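Local coordinates for peptide amidase (Stenotrophomonas maltophilia, PDB 1M22), which probably hydrolyses amide bonds as a serine hydrolase of the amidase signature family, at residues A442-L447 with G465-E470. Numbering follows the deposited sequence.
Sequences AGYPSL and GTAWSE
Pro445 and Tyr444 pack against the type II beta turn Thr466–Ser469, where the antiparallel hairpin of strands 446-454 and 457-464, inside the mixed central sheet of the amidase fold, leads into helix 470-484. One backbone bond spans the contact: Gly465 N donates to Pro445 O (3.2 Å, N-H...O angle 163°), extending the hairpin pairing beyond its strands. Within the turn, Thr466 O accepts from both Ser469 N and Ser469 OG, the hydroxyl lying in the carbonyl plane on a lone pair at 2.7 Å. Gly465, with no CB, leaves room for that hydroxyl. Outside the two segments, Asp402 binds both Tyr444 OH and Thr466 OG1 through its carboxylate, and Thr205 OG1 bonds to Glu470 OE2.

The remaining contacts across the two segments are van der Waals. The compact Pro445 ring fits against the turn, CD 3.2 Å from Thr466 O, while its CB meets Glu470 OE2. With CG anti to its own carbonyl carbon (chi1 -70°), the flat Tyr444 ring lies across the Thr466-Ala467 backbone and is sandwiched: Ala442 CB sits over the centre of one face and Ala467 N over that of the other. Small Ala467 lets the chain lie close to the ring, its CB 3.8 Å from Tyr444 CE1.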
loop_
_atom_site.group_PDB
_atom_site.type_symbol
_atom_site.label_atom_id
_atom_site.label_comp_id
_atom_site.label_asym_id
_atom_site.label_seq_id
_atom_site.Cartn_x
_atom_site.Cartn_y
_atom_site.Cartn_z
ATOM N N ALA A 442 -9.317 -10.985 -6.417
ATOM C CA ALA A 442 -10.005 -11.933 -5.545
ATOM C C ALA A 442 -10.352 -11.296 -4.205
ATOM O O ALA A 442 -11.211 -11.797 -3.482
ATOM C CB ALA A 442 -9.127 -13.155 -5.311
ATOM N N GLY A 443 -9.686 -10.188 -3.882
ATOM C CA GLY A 443 -9.907 -9.528 -2.605
ATOM C C GLY A 443 -9.172 -10.294 -1.515
ATOM O O GLY A 443 -9.528 -10.215 -0.336
ATOM N N TYR A 444 -8.141 -11.033 -1.920
ATOM C CA TYR A 444 -7.337 -11.853 -1.013
ATOM C C TYR A 444 -6.061 -11.133 -0.587
ATOM O O TYR A 444 -5.597 -10.221 -1.267
ATOM C CB TYR A 444 -6.968 -13.172 -1.694
ATOM C CG TYR A 444 -8.116 -14.139 -1.904
ATOM C CD1 TYR A 444 -9.423 -13.820 -1.520
ATOM C CD2 TYR A 444 -7.889 -15.381 -2.490
ATOM C CE1 TYR A 444 -10.474 -14.728 -1.720
ATOM C CE2 TYR A 444 -8.928 -16.287 -2.694
ATOM C CZ TYR A 444 -10.211 -15.954 -2.307
ATOM O OH TYR A 444 -11.228 -16.863 -2.502
ATOM N N PRO A 445 -5.456 -11.559 0.530
ATOM C CA PRO A 445 -4.231 -10.912 1.008
ATOM C C PRO A 445 -2.957 -11.215 0.223
ATOM O O PRO A 445 -2.757 -12.323 -0.280
ATOM C CB PRO A 445 -4.140 -11.388 2.455
ATOM C CG PRO A 445 -4.669 -12.798 2.357
ATOM C CD PRO A 445 -5.883 -12.633 1.450
ATOM N N SER A 446 -2.106 -10.201 0.122
ATOM C CA SER A 446 -0.821 -10.323 -0.552
ATOM C C SER A 446 0.187 -9.518 0.261
ATOM O O SER A 446 -0.177 -8.558 0.939
ATOM C CB SER A 446 -0.900 -9.823 -1.997
ATOM O OG SER A 446 -1.262 -8.461 -2.067
ATOM N N LEU A 447 1.453 -9.912 0.191
ATOM C CA LEU A 447 2.495 -9.267 0.978
ATOM C C LEU A 447 3.828 -9.410 0.263
ATOM O O LEU A 447 4.223 -10.521 -0.097
ATOM C CB LEU A 447 2.553 -9.961 2.345
ATOM C CG LEU A 447 3.320 -9.421 3.556
ATOM C CD1 LEU A 447 3.024 -10.308 4.764
ATOM C CD2 LEU A 447 4.807 -9.395 3.270
ATOM N N GLY A 465 -2.213 -15.472 -0.393
ATOM C CA GLY A 465 -2.943 -16.534 0.277
ATOM C C GLY A 465 -4.436 -16.368 0.083
ATOM O O GLY A 465 -4.881 -15.432 -0.581
ATOM N N THR A 466 -5.222 -17.271 0.660
ATOM C CA THR A 466 -6.667 -17.170 0.526
ATOM C C THR A 466 -7.206 -16.137 1.518
ATOM O O THR A 466 -6.470 -15.614 2.355
ATOM C CB THR A 466 -7.350 -18.541 0.750
ATOM O OG1 THR A 466 -8.721 -18.459 0.343
ATOM C CG2 THR A 466 -7.281 -18.950 2.216
ATOM N N ALA A 467 -8.495 -15.835 1.418
ATOM C CA ALA A 467 -9.109 -14.855 2.298
ATOM C C ALA A 467 -8.818 -15.103 3.776
ATOM O O ALA A 467 -8.862 -16.240 4.251
ATOM C CB ALA A 467 -10.619 -14.822 2.067
ATOM N N TRP A 468 -8.506 -14.020 4.486
ATOM C CA TRP A 468 -8.253 -14.037 5.925
ATOM C C TRP A 468 -7.005 -14.785 6.387
ATOM O O TRP A 468 -6.872 -15.091 7.573
ATOM C CB TRP A 468 -9.494 -14.585 6.651
ATOM C CG TRP A 468 -10.786 -14.022 6.110
ATOM C CD1 TRP A 468 -11.779 -14.715 5.471
ATOM C CD2 TRP A 468 -11.195 -12.647 6.110
ATOM N NE1 TRP A 468 -12.775 -13.856 5.071
ATOM C CE2 TRP A 468 -12.443 -12.581 5.449
ATOM C CE3 TRP A 468 -10.627 -11.463 6.603
ATOM C CZ2 TRP A 468 -13.135 -11.377 5.269
ATOM C CZ3 TRP A 468 -11.317 -10.265 6.422
ATOM C CH2 TRP A 468 -12.557 -10.234 5.760
ATOM N N SER A 469 -6.078 -15.049 5.471
ATOM C CA SER A 469 -4.856 -15.769 5.826
ATOM C C SER A 469 -3.688 -14.872 6.245
ATOM O O SER A 469 -2.540 -15.318 6.252
ATOM C CB SER A 469 -4.416 -16.670 4.663
ATOM O OG SER A 469 -4.049 -15.915 3.523
ATOM N N GLU A 470 -3.971 -13.622 6.610
ATOM C CA GLU A 470 -2.908 -12.707 7.028
ATOM C C GLU A 470 -2.002 -13.269 8.123
ATOM O O GLU A 470 -0.788 -13.110 8.058
ATOM C CB GLU A 470 -3.480 -11.368 7.506
ATOM C CG GLU A 470 -4.111 -10.512 6.420
ATOM C CD GLU A 470 -5.542 -10.898 6.117
ATOM O OE1 GLU A 470 -6.111 -11.762 6.825
ATOM O OE2 GLU A 470 -6.102 -10.320 5.173
#